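Local coordinates for protein UDP-L-Rhamnose Synthase (Acanthamoeba polyphaga mimivirus, PDB 7JID) that probably makes UDP-L-rhamnose as an NADP-dependent oxidoreductase, holding the dinucleotide and a UDP-linked deoxy sugar in its Rossmann-type fold, at residues T217-V222 and P272-I277; I166-N171 and R282-K287. One frame throughout, in Å; residues are numbered along the deposited sequence.

Contact 1: residues T217-V222 and P272-I277. With EDO (1,2-ethanediol), chain E.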
loop_
_atom_site.group_PDB
_atom_site.type_symbol
_atom_site.label_atom_id
_atom_site.label_comp_id
_atom_site.label_asym_id
_atom_site.label_seq_id
_atom_site.Cartn_x
_atom_site.Cartn_y
_atom_site.Cartn_z
ATOM N N THR A 217 -23.449 -3.809 -3.765
ATOM C CA THR A 217 -24.189 -4.941 -3.175
ATOM C C THR A 217 -25.684 -4.790 -3.487
ATOM O O THR A 217 -26.164 -3.658 -3.712
ATOM C CB THR A 217 -23.939 -5.003 -1.668
ATOM O OG1 THR A 217 -24.199 -3.693 -1.172
ATOM C CG2 THR A 217 -22.525 -5.433 -1.323
ATOM N N ASN A 218 -26.439 -5.885 -3.456
ATOM C CA ASN A 218 -27.916 -5.823 -3.557
ATOM C C ASN A 218 -28.415 -5.034 -2.356
ATOM O O ASN A 218 -27.817 -5.097 -1.267
ATOM C CB ASN A 218 -28.577 -7.194 -3.555
ATOM C CG ASN A 218 -28.313 -8.064 -4.774
ATOM O OD1 ASN A 218 -27.196 -8.533 -5.000
ATOM N ND2 ASN A 218 -29.365 -8.253 -5.566
ATOM N N PRO A 219 -29.453 -4.212 -2.539
ATOM C CA PRO A 219 -29.975 -3.454 -1.404
ATOM C C PRO A 219 -30.328 -4.353 -0.209
ATOM O O PRO A 219 -30.878 -5.457 -0.414
ATOM C CB PRO A 219 -31.183 -2.743 -1.979
ATOM C CG PRO A 219 -30.776 -2.512 -3.403
ATOM C CD PRO A 219 -30.044 -3.796 -3.831
ATOM N N GLY A 220 -30.027 -3.862 0.994
ATOM C CA GLY A 220 -30.443 -4.520 2.237
ATOM C C GLY A 220 -29.471 -5.576 2.735
ATOM O O GLY A 220 -28.329 -5.705 2.256
ATOM N N LEU A 221 -29.881 -6.220 3.820
ATOM C CA LEU A 221 -29.079 -7.179 4.599
ATOM C C LEU A 221 -29.677 -8.559 4.583
ATOM O O LEU A 221 -30.918 -8.692 4.628
ATOM C CB LEU A 221 -29.033 -6.665 6.042
ATOM C CG LEU A 221 -28.269 -5.375 6.288
ATOM C CD1 LEU A 221 -28.472 -4.929 7.740
ATOM C CD2 LEU A 221 -26.785 -5.531 5.924
ATOM N N VAL A 222 -28.824 -9.561 4.554
ATOM C CA VAL A 222 -29.209 -10.967 4.725
ATOM C C VAL A 222 -28.179 -11.607 5.633
ATOM O O VAL A 222 -26.992 -11.239 5.613
ATOM C CB VAL A 222 -29.327 -11.699 3.379
ATOM C CG1 VAL A 222 -27.962 -11.886 2.715
ATOM C CG2 VAL A 222 -30.121 -12.981 3.540
ATOM N N PRO A 272 -32.634 1.290 -10.322
ATOM C CA PRO A 272 -33.667 1.015 -9.318
ATOM C C PRO A 272 -34.240 -0.414 -9.338
ATOM O O PRO A 272 -34.902 -0.749 -8.387
ATOM C CB PRO A 272 -34.711 2.104 -9.635
ATOM C CG PRO A 272 -34.558 2.299 -11.126
ATOM C CD PRO A 272 -33.056 2.269 -11.343
ATOM N N ASP A 273 -33.961 -1.259 -10.323
ATOM C CA ASP A 273 -34.603 -2.597 -10.408
ATOM C C ASP A 273 -33.684 -3.669 -9.813
ATOM O O ASP A 273 -34.042 -4.852 -9.915
ATOM C CB ASP A 273 -35.007 -2.968 -11.845
ATOM C CG ASP A 273 -35.981 -1.981 -12.476
ATOM O OD1 ASP A 273 -36.610 -1.175 -11.720
ATOM O OD2 ASP A 273 -36.067 -1.998 -13.716
ATOM N N VAL A 274 -32.496 -3.310 -9.284
ATOM C CA VAL A 274 -31.654 -4.344 -8.627
ATOM C C VAL A 274 -32.458 -4.855 -7.445
ATOM O O VAL A 274 -32.806 -4.063 -6.584
ATOM C CB VAL A 274 -30.301 -3.804 -8.119
ATOM C CG1 VAL A 274 -29.496 -4.909 -7.434
ATOM C CG2 VAL A 274 -29.504 -3.171 -9.257
ATOM N N PRO A 275 -32.705 -6.171 -7.357
ATOM C CA PRO A 275 -33.552 -6.745 -6.311
ATOM C C PRO A 275 -32.931 -6.567 -4.917
ATOM O O PRO A 275 -31.703 -6.674 -4.793
ATOM C CB PRO A 275 -33.604 -8.234 -6.643
ATOM C CG PRO A 275 -33.336 -8.284 -8.137
ATOM C CD PRO A 275 -32.333 -7.184 -8.370
ATOM N N ASP A 276 -33.756 -6.328 -3.899
ATOM C CA ASP A 276 -33.249 -6.436 -2.508
ATOM C C ASP A 276 -32.634 -7.825 -2.358
ATOM O O ASP A 276 -32.979 -8.795 -3.089
ATOM C CB ASP A 276 -34.331 -6.183 -1.477
ATOM C CG ASP A 276 -35.277 -7.353 -1.396
ATOM O OD1 ASP A 276 -34.930 -8.316 -0.696
ATOM O OD2 ASP A 276 -36.388 -7.312 -2.032
ATOM N N ILE A 277 -31.640 -7.932 -1.474
ATOM C CA ILE A 277 -30.827 -9.153 -1.318
ATOM C C ILE A 277 -31.707 -10.382 -0.984
ATOM O O ILE A 277 -31.394 -11.504 -1.432
ATOM C CB ILE A 277 -29.716 -8.926 -0.267
ATOM C CG1 ILE A 277 -28.787 -10.118 -0.148
ATOM C CG2 ILE A 277 -30.278 -8.555 1.098
ATOM C CD1 ILE A 277 -28.093 -10.469 -1.438
HETATM C C1 EDO E . -30.767 -3.351 -13.078
HETATM O O1 EDO E . -31.316 -4.525 -12.497
HETATM C C2 EDO E . -31.742 -2.319 -13.512
HETATM O O2 EDO E . -32.102 -1.317 -12.563
#
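Ile-277 lies against the loop Asn-218 to Val-222, and every carbon of its side chain from CB outward touches it. Ile-277 CB lies beside Asn-218 CB at 3.9 Å, with the carbonyl oxygen of Pro-219 also in contact. From CB the branches part. Ile-277 CG2, lodged between the backbone N and the carbonyl carbon of its own residue, presses on the peptide backbone and reaches Gly-220 C at 3.5 Å. Ile-277 CG1, anti to the backbone N (chi1 -176°), runs across Val-222 at about a right angle; its 3.5 Å approach to Val-222 CG1 is tighter than usual for two carbons. The terminal Ile-277 CD1 turns back to Asn-218, 3.9 Å from Asn-218 CB and close to the amide carbon.

The first segment is the loop that leaves strand 212-215, the outermost strand, within this chain, on one side of the parallel Rossmann-type sheet, and the second leads into helix 277-287. Asp-276 is the N-cap of that helix, its carboxylate turned to the helix start and hydrogen-bonded to Thr-279. The amide of Ile-277, in the first turn, finds an acceptor in the other loop: Ile-277 N to Pro-219 O is 2.8 Å, approached nearly along the C=O axis. A second bond runs the opposite way, from Asn-218 ND2 to Pro-275 O (2.9 Å, 166° at the hydrogen), with the acceptor lying in the amide plane. That buried amide is fixed further by Gln-197, which accepts from the same ND2, and by Ile-194 N, which donates to OD1. Beside it Val-274 CG1 packs on Pro-219 CD at 3.8 Å. Before Val-274 in the chain, Asp-273 N donates to O2 of a 1,2-ethanediol, probably from the crystallisation liquor (2.9 Å).

Contact 2: residues I166-N171 and R282-K287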
loop_
_atom_site.group_PDB
_atom_site.type_symbol
_atom_site.label_atom_id
_atom_site.label_comp_id
_atom_site.label_asym_id
_atom_site.label_seq_id
_atom_site.Cartn_x
_atom_site.Cartn_y
_atom_site.Cartn_z
ATOM N N ILE A 166 -21.988 -13.970 -4.616
ATOM C CA ILE A 166 -22.818 -15.198 -4.757
ATOM C C ILE A 166 -23.104 -15.447 -6.240
ATOM O O ILE A 166 -23.334 -14.477 -6.953
ATOM C CB ILE A 166 -24.124 -15.025 -3.984
ATOM C CG1 ILE A 166 -23.904 -14.973 -2.466
ATOM C CG2 ILE A 166 -25.144 -16.103 -4.346
ATOM C CD1 ILE A 166 -25.037 -14.317 -1.736
ATOM N N THR A 167 -22.983 -16.685 -6.677
ATOM C CA THR A 167 -23.495 -17.114 -7.996
ATOM C C THR A 167 -24.500 -18.241 -7.811
ATOM O O THR A 167 -24.399 -18.979 -6.802
ATOM C CB THR A 167 -22.341 -17.524 -8.918
ATOM O OG1 THR A 167 -21.568 -18.533 -8.253
ATOM C CG2 THR A 167 -21.503 -16.331 -9.330
ATOM N N ILE A 168 -25.419 -18.365 -8.759
ATOM C CA ILE A 168 -26.380 -19.496 -8.847
ATOM C C ILE A 168 -25.556 -20.772 -9.011
ATOM O O ILE A 168 -25.762 -21.717 -8.246
ATOM C CB ILE A 168 -27.363 -19.289 -10.011
ATOM C CG1 ILE A 168 -28.222 -18.038 -9.824
ATOM C CG2 ILE A 168 -28.176 -20.559 -10.220
ATOM C CD1 ILE A 168 -28.798 -17.477 -11.127
ATOM N N GLU A 169 -24.607 -20.752 -9.929
ATOM C CA GLU A 169 -23.702 -21.921 -10.115
ATOM C C GLU A 169 -22.843 -22.070 -8.851
ATOM O O GLU A 169 -22.246 -21.091 -8.455
ATOM C CB GLU A 169 -22.820 -21.720 -11.349
ATOM C CG GLU A 169 -22.125 -23.007 -11.776
ATOM C CD GLU A 169 -21.169 -22.883 -12.950
ATOM O OE1 GLU A 169 -21.194 -21.851 -13.641
ATOM O OE2 GLU A 169 -20.399 -23.815 -13.160
ATOM N N GLN A 170 -22.695 -23.283 -8.317
ATOM C CA GLN A 170 -21.824 -23.550 -7.152
ATOM C C GLN A 170 -20.360 -23.365 -7.583
ATOM O O GLN A 170 -20.016 -23.715 -8.744
ATOM C CB GLN A 170 -22.118 -24.950 -6.613
ATOM C CG GLN A 170 -23.446 -25.015 -5.887
ATOM C CD GLN A 170 -23.243 -24.471 -4.495
ATOM O OE1 GLN A 170 -23.181 -23.264 -4.280
ATOM N NE2 GLN A 170 -23.009 -25.367 -3.553
ATOM N N ASN A 171 -19.526 -22.799 -6.717
ATOM C CA ASN A 171 -18.091 -22.550 -7.019
ATOM C C ASN A 171 -17.372 -22.407 -5.689
ATOM O O ASN A 171 -17.973 -21.860 -4.766
ATOM C CB ASN A 171 -17.891 -21.315 -7.910
ATOM C CG ASN A 171 -16.460 -21.119 -8.373
ATOM O OD1 ASN A 171 -15.623 -20.585 -7.640
ATOM N ND2 ASN A 171 -16.172 -21.511 -9.609
ATOM N N ARG A 282 -33.671 -15.557 -2.621
ATOM C CA ARG A 282 -34.796 -16.496 -2.870
ATOM C C ARG A 282 -34.715 -16.978 -4.319
ATOM O O ARG A 282 -34.825 -18.209 -4.555
ATOM C CB ARG A 282 -36.149 -15.826 -2.644
ATOM C CG ARG A 282 -37.329 -16.747 -2.930
ATOM C CD ARG A 282 -38.632 -16.167 -2.428
ATOM N NE ARG A 282 -38.509 -15.639 -1.073
ATOM C CZ ARG A 282 -38.476 -14.356 -0.736
ATOM N NH1 ARG A 282 -38.369 -14.026 0.533
ATOM N NH2 ARG A 282 -38.573 -13.415 -1.655
ATOM N N GLU A 283 -34.514 -16.043 -5.236
ATOM C CA GLU A 283 -34.422 -16.353 -6.688
ATOM C C GLU A 283 -33.247 -17.304 -6.886
ATOM O O GLU A 283 -33.452 -18.394 -7.493
ATOM C CB GLU A 283 -34.391 -15.086 -7.546
ATOM C CG GLU A 283 -34.154 -15.385 -9.028
ATOM C CD GLU A 283 -34.241 -14.210 -9.996
ATOM O OE1 GLU A 283 -34.797 -13.158 -9.626
ATOM O OE2 GLU A 283 -33.736 -14.347 -11.134
ATOM N N VAL A 284 -32.051 -16.955 -6.393
ATOM C CA VAL A 284 -30.815 -17.772 -6.563
ATOM C C VAL A 284 -31.044 -19.180 -6.039
ATOM O O VAL A 284 -30.700 -20.149 -6.761
ATOM C CB VAL A 284 -29.608 -17.089 -5.875
ATOM C CG1 VAL A 284 -28.395 -17.994 -5.661
ATOM C CG2 VAL A 284 -29.208 -15.865 -6.669
ATOM N N VAL A 285 -31.492 -19.320 -4.798
ATOM C CA VAL A 285 -31.674 -20.655 -4.162
ATOM C C VAL A 285 -32.694 -21.469 -4.977
ATOM O O VAL A 285 -32.452 -22.687 -5.138
ATOM C CB VAL A 285 -32.088 -20.522 -2.691
ATOM C CG1 VAL A 285 -32.499 -21.865 -2.096
ATOM C CG2 VAL A 285 -30.944 -19.908 -1.896
ATOM N N SER A 286 -33.757 -20.846 -5.475
ATOM C CA SER A 286 -34.822 -21.566 -6.238
ATOM C C SER A 286 -34.215 -22.240 -7.477
ATOM O O SER A 286 -34.692 -23.348 -7.845
ATOM C CB SER A 286 -35.972 -20.654 -6.581
ATOM O OG SER A 286 -35.670 -19.782 -7.664
ATOM N N LYS A 287 -33.143 -21.659 -8.037
ATOM C CA LYS A 287 -32.531 -22.072 -9.326
ATOM C C LYS A 287 -31.311 -22.977 -9.110
ATOM O O LYS A 287 -30.813 -23.527 -10.109
ATOM C CB LYS A 287 -32.127 -20.835 -10.119
ATOM C CG LYS A 287 -33.302 -19.981 -10.559
ATOM C CD LYS A 287 -32.912 -18.663 -11.165
ATOM C CE LYS A 287 -34.106 -17.910 -11.705
ATOM N NZ LYS A 287 -33.672 -16.837 -12.627
#
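Ile-166 and Ile-168 meet segment 282-287 of helix 277-287 through Val-284 and Lys-287, by apolar packing with no hydrogen bond across. Along the helix, Glu-283 stays off the loop but stretches toward the next turn, where Lys-287 NZ forms a salt bridge with Glu-283 OE2 at 2.9 Å, on the anti side of the carboxylate and somewhat out of its plane. Val-284 fills the angle between the two isoleucines. Val-284 CG1, anti to the backbone N (chi1 164°), touches Ile-166 CG2 at 4.0 Å, while Val-284 CG2 lies against Ile-168 CG1 at the same separation. Val-285 faces away, and its carbonyl oxygen is hydrogen-bonded by His-235. Ser-286 OG turns back on its own helix and donates to Glu-283 O (2.6 Å). Lys-287 offers its CB to Ile-168 CG2 at 4.0 Å before its extended chain leads off to the salt bridge. The loop 166-171 follows strand 157-162 of the parallel sheet. Ile-168 N is hydrogen-bonded to Asp-196 of helix 195-207, and helix 175-181 adds Ile-176, which touches both Ile-166 and Val-284.

Overall arrangement
Helix 277-287 ties the two together: contact 1 secures its first residue and the loop before it, whereas contact 2 uses its later residues. At the start of the helix the chemistry is mixed: two hydrogen bonds join loop 217-222 to the helix start and the loop before it, beside close carbon packing. Farther down, no hydrogen bond crosses and the contact is mostly aliphatic, while Glu-283, Ser-286 and Lys-287 bond within the helix. Contact 1 is partly buried; contact 2 is mainly buried at Val-284 and Ile-166 but reaches solvent at Lys-287. The partner loops follow neighbouring sheet strands, 212-215 and 157-162. The contact centres are 15 Å apart, and contact 1 is nested within the chain loop that contact 2 closes.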